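Activating signal cointegrator 1 complex subunit 3 (Homo sapiens, PDB 6YXQ) unwinds DNA in the 3'-5' direction using ATP to support repair of alkylated lesions, helps rescue stalled ribosomes, and here contributes its N-terminal region that binds ASCC2. Local coordinates at residues Pro8-Thr11 and Gly12-Ser16; Lys52-Ile55 and Lys56-Glu60. One frame throughout, in Å; residues are numbered along the deposited sequence.

Contact 1: Pro8-Thr11 and Gly12-Ser16; sequences PRLT and GALRS
Arg9 O takes the backbone N-H of Ala13 in a 2.9 Å bond with an angle of 160° at the hydrogen, and Arg9 itself sits at the N-cap of helix 10-18. The next two bonds of the same i to i+4 series run from Leu14 N to Leu10 O and from Arg15 N to Thr11 O. On one flank Leu10 CD1 meets Leu14 CD1 at 3.5 Å, the two side chains slanting across each other; the Leu14 side chain also lies over the Leu10 carbonyl. Cutting Leu14 back to an alanine is likely to leave Leu10 CD1 without its methyl partner. This N-terminal part of helix 10-18, with its N-cap, is an interface element docked on ASCC2. Thr11 and Arg15 run alongside each other, and the bend of the Arg15 chain at chi3 (-80°) brings NH2 to 3.6 Å from Thr11 OG1. Both groups meet Asp167 of the ASCC2 chain, by a hydrogen bond from Thr11 and a salt bridge from Arg15, whose NH1 also pairs with Asp96 of that chain. Arg9, extended from CG to NE, forms a salt bridge through NH1 with Asp107 of ASCC2, while Asp255 of ASCC2 accepts from Leu10 N.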
loop_
_atom_site.group_PDB
_atom_site.type_symbol
_atom_site.label_atom_id
_atom_site.label_comp_id
_atom_site.label_asym_id
_atom_site.label_seq_id
_atom_site.Cartn_x
_atom_site.Cartn_y
_atom_site.Cartn_z
ATOM N N PRO A 8 2.500 -13.543 -8.414
ATOM C CA PRO A 8 1.125 -13.987 -8.155
ATOM C C PRO A 8 0.641 -13.498 -6.799
ATOM O O PRO A 8 1.205 -13.853 -5.761
ATOM C CB PRO A 8 1.241 -15.515 -8.200
ATOM C CG PRO A 8 2.651 -15.783 -7.792
ATOM C CD PRO A 8 3.464 -14.653 -8.360
ATOM N N ARG A 9 -0.414 -12.683 -6.808
ATOM C CA ARG A 9 -0.948 -12.086 -5.593
ATOM C C ARG A 9 -2.446 -12.334 -5.487
ATOM O O ARG A 9 -3.179 -12.276 -6.482
ATOM C CB ARG A 9 -0.657 -10.579 -5.534
ATOM C CG ARG A 9 0.829 -10.245 -5.593
ATOM C CD ARG A 9 1.139 -8.896 -4.973
ATOM N NE ARG A 9 2.549 -8.771 -4.622
ATOM C CZ ARG A 9 3.422 -8.016 -5.282
ATOM N NH1 ARG A 9 4.687 -7.964 -4.885
ATOM N NH2 ARG A 9 3.033 -7.315 -6.337
ATOM N N LEU A 10 -2.888 -12.603 -4.257
ATOM C CA LEU A 10 -4.292 -12.903 -4.005
ATOM C C LEU A 10 -5.189 -11.760 -4.454
ATOM O O LEU A 10 -6.209 -11.984 -5.112
ATOM C CB LEU A 10 -4.501 -13.194 -2.520
ATOM C CG LEU A 10 -5.953 -13.204 -2.053
ATOM C CD1 LEU A 10 -6.711 -14.359 -2.679
ATOM C CD2 LEU A 10 -5.997 -13.290 -0.547
ATOM N N THR A 11 -4.837 -10.527 -4.089
ATOM C CA THR A 11 -5.645 -9.390 -4.512
ATOM C C THR A 11 -5.560 -9.178 -6.016
ATOM O O THR A 11 -6.475 -8.599 -6.616
ATOM C CB THR A 11 -5.211 -8.133 -3.771
ATOM O OG1 THR A 11 -3.806 -7.925 -3.964
ATOM C CG2 THR A 11 -5.500 -8.291 -2.292
ATOM N N GLY A 12 -4.481 -9.646 -6.642
ATOM C CA GLY A 12 -4.432 -9.641 -8.092
ATOM C C GLY A 12 -5.469 -10.568 -8.688
ATOM O O GLY A 12 -6.210 -10.194 -9.601
ATOM N N ALA A 13 -5.544 -11.793 -8.163
ATOM C CA ALA A 13 -6.577 -12.721 -8.611
ATOM C C ALA A 13 -7.968 -12.171 -8.324
ATOM O O ALA A 13 -8.877 -12.295 -9.152
ATOM C CB ALA A 13 -6.388 -14.080 -7.941
ATOM N N LEU A 14 -8.145 -11.548 -7.159
ATOM C CA LEU A 14 -9.442 -10.990 -6.793
ATOM C C LEU A 14 -9.856 -9.896 -7.762
ATOM O O LEU A 14 -11.020 -9.823 -8.170
ATOM C CB LEU A 14 -9.396 -10.447 -5.364
ATOM C CG LEU A 14 -9.903 -11.355 -4.244
ATOM C CD1 LEU A 14 -9.366 -12.758 -4.396
ATOM C CD2 LEU A 14 -9.534 -10.793 -2.884
ATOM N N ARG A 15 -8.911 -9.036 -8.145
ATOM C CA ARG A 15 -9.224 -7.968 -9.088
ATOM C C ARG A 15 -9.520 -8.529 -10.470
ATOM O O ARG A 15 -10.440 -8.063 -11.152
ATOM C CB ARG A 15 -8.069 -6.971 -9.146
ATOM C CG ARG A 15 -8.349 -5.660 -8.428
ATOM C CD ARG A 15 -7.125 -4.762 -8.450
ATOM N NE ARG A 15 -6.154 -5.156 -7.432
ATOM C CZ ARG A 15 -5.833 -4.423 -6.369
ATOM N NH1 ARG A 15 -6.392 -3.236 -6.175
ATOM N NH2 ARG A 15 -4.940 -4.874 -5.499
ATOM N N SER A 16 -8.759 -9.538 -10.896
ATOM C CA SER A 16 -8.968 -10.111 -12.219
ATOM C C SER A 16 -10.353 -10.731 -12.343
ATOM O O SER A 16 -10.995 -10.627 -13.394
ATOM C CB SER A 16 -7.889 -11.153 -12.518
ATOM O OG SER A 16 -6.632 -10.536 -12.741
#

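Contact 2: Lys52-Ile55 and Lys56-Glu60; sequences KKII and KFLNE
Asn59 holds the carbonyl oxygen of Ile55 twice. Its backbone N donates at 2.9 Å to Ile55 O, and its side-chain ND2 donates to the same Ile55 O at 3.0 Å, with 154° at the hydrogen. The two donors come from opposite faces of the carbonyl plane, the ND2 well above it, and the oxygen lies a little out of the amide plane of Asn59. The first torsion sets this up, with CG anti to the carbonyl carbon and beside the backbone N (chi1 -86°), and chi2 then turns ND2 to the oxygen.

In Ile54 the CG2 methyl stands opposite the backbone N, which puts this branch beside Leu58: Leu58 CD1 lies 3.9 Å from Ile54 CG2, and Leu58 CG lies over Ile54 O. Ile54 and Leu58 lie side by side and point the same way, an i to i+4 apolar pair. Buried Ile54, Phe57 and Leu58, spaced i, i+3 and i+4, give helix 51-61 the inner face of an amphipathic helix, in a region predicted as coiled coil. Here that face packs within the chain's own helical fold: Ile54 on Ala99, Phe102 and Met103 of helix 91-105, Phe57 on Ala152, Leu153 and Met156 of helix 147-163, and Leu58 on Leu74 of helix 64-85.

Phe57 starts close to the helix backbone, its CB 3.6 Å from Lys53 O, but its ring leaves the preceding turn to reach those partners. The Lys56 side chain meets the preceding turn through CB, 3.4 Å from Lys52 O, before it bends at chi3 and leads away. Lys56 N, Phe57 N and Leu58 N donate to Lys52 O, Lys53 O and Ile54 O.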
loop_
_atom_site.group_PDB
_atom_site.type_symbol
_atom_site.label_atom_id
_atom_site.label_comp_id
_atom_site.label_asym_id
_atom_site.label_seq_id
_atom_site.Cartn_x
_atom_site.Cartn_y
_atom_site.Cartn_z
ATOM N N LYS A 52 11.415 35.966 -4.826
ATOM C CA LYS A 52 11.386 37.132 -3.946
ATOM C C LYS A 52 12.053 36.831 -2.605
ATOM O O LYS A 52 12.810 37.656 -2.079
ATOM C CB LYS A 52 9.940 37.590 -3.746
ATOM C CG LYS A 52 9.279 38.130 -5.010
ATOM C CD LYS A 52 7.842 38.574 -4.750
ATOM C CE LYS A 52 7.218 39.250 -5.972
ATOM N NZ LYS A 52 7.914 40.522 -6.353
ATOM N N LYS A 53 11.781 35.653 -2.036
ATOM C CA LYS A 53 12.464 35.248 -0.812
ATOM C C LYS A 53 13.971 35.177 -1.023
ATOM O O LYS A 53 14.746 35.565 -0.139
ATOM C CB LYS A 53 11.918 33.904 -0.321
ATOM C CG LYS A 53 10.908 34.027 0.818
ATOM C CD LYS A 53 10.494 32.672 1.377
ATOM C CE LYS A 53 9.235 32.129 0.694
ATOM N NZ LYS A 53 8.791 30.792 1.209
ATOM N N ILE A 54 14.402 34.707 -2.197
ATOM C CA ILE A 54 15.829 34.561 -2.467
ATOM C C ILE A 54 16.507 35.921 -2.530
ATOM O O ILE A 54 17.592 36.117 -1.963
ATOM C CB ILE A 54 16.059 33.754 -3.760
ATOM C CG1 ILE A 54 15.765 32.272 -3.531
ATOM C CG2 ILE A 54 17.483 33.910 -4.239
ATOM C CD1 ILE A 54 15.791 31.452 -4.796
ATOM N N ILE A 55 15.891 36.891 -3.205
ATOM C CA ILE A 55 16.580 38.181 -3.270
ATOM C C ILE A 55 16.437 38.936 -1.948
ATOM O O ILE A 55 17.321 39.725 -1.586
ATOM C CB ILE A 55 16.123 39.023 -4.480
ATOM C CG1 ILE A 55 14.794 39.723 -4.224
ATOM C CG2 ILE A 55 16.058 38.169 -5.750
ATOM C CD1 ILE A 55 14.528 40.833 -5.216
ATOM N N LYS A 56 15.379 38.671 -1.171
ATOM C CA LYS A 56 15.330 39.206 0.187
ATOM C C LYS A 56 16.506 38.694 1.008
ATOM O O LYS A 56 17.218 39.478 1.647
ATOM C CB LYS A 56 14.012 38.846 0.870
ATOM C CG LYS A 56 13.876 39.457 2.269
ATOM C CD LYS A 56 12.492 39.264 2.866
ATOM C CE LYS A 56 12.263 37.818 3.262
ATOM N NZ LYS A 56 11.226 37.657 4.317
ATOM N N PHE A 57 16.722 37.376 1.000
ATOM C CA PHE A 57 17.866 36.802 1.705
ATOM C C PHE A 57 19.169 37.437 1.240
ATOM O O PHE A 57 19.971 37.905 2.055
ATOM C CB PHE A 57 17.907 35.286 1.501
ATOM C CG PHE A 57 18.977 34.589 2.303
ATOM C CD1 PHE A 57 20.288 34.554 1.862
ATOM C CD2 PHE A 57 18.667 33.962 3.496
ATOM C CE1 PHE A 57 21.270 33.919 2.603
ATOM C CE2 PHE A 57 19.641 33.319 4.237
ATOM C CZ PHE A 57 20.944 33.299 3.790
ATOM N N LEU A 58 19.396 37.460 -0.075
ATOM C CA LEU A 58 20.655 37.980 -0.602
ATOM C C LEU A 58 20.899 39.418 -0.158
ATOM O O LEU A 58 22.021 39.770 0.229
ATOM C CB LEU A 58 20.658 37.881 -2.125
ATOM C CG LEU A 58 20.673 36.473 -2.715
ATOM C CD1 LEU A 58 20.348 36.501 -4.201
ATOM C CD2 LEU A 58 22.021 35.848 -2.480
ATOM N N ASN A 59 19.862 40.266 -0.197
ATOM C CA ASN A 59 20.035 41.665 0.188
ATOM C C ASN A 59 20.200 41.815 1.693
ATOM O O ASN A 59 20.866 42.747 2.160
ATOM C CB ASN A 59 18.842 42.493 -0.290
ATOM C CG ASN A 59 19.000 42.974 -1.714
ATOM O OD1 ASN A 59 19.747 43.911 -1.980
ATOM N ND2 ASN A 59 18.299 42.330 -2.640
ATOM N N GLU A 60 19.600 40.914 2.458
ATOM C CA GLU A 60 19.641 40.979 3.909
ATOM C C GLU A 60 20.982 40.529 4.474
ATOM O O GLU A 60 21.340 40.943 5.581
ATOM C CB GLU A 60 18.493 40.126 4.462
ATOM C CG GLU A 60 18.292 40.133 5.957
ATOM C CD GLU A 60 17.236 39.128 6.376
ATOM O OE1 GLU A 60 17.573 38.154 7.080
ATOM O OE2 GLU A 60 16.063 39.306 5.993
#

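How the contacts relate
Both contacts join successive turns of a single helix by i to i+4 backbone bonds, but on different helices: 10-18 for contact 1, 51-61 for contact 2. Their centres lie 54 Å apart on opposite sides of the chain's centre, with nearest atoms about 38 Å apart. Contact 1 is peripheral within its own chain yet buried by ASCC2, and its outward chemistry is ionic, arginines meeting aspartates of that partner. Contact 2 divides between an apolar inner face against three helices of the same chain and an exposed, lysine-bearing outer face; no other protein chain of the assembly touches it. Burial therefore comes from a partner subunit in one and from intrachain packing in the other.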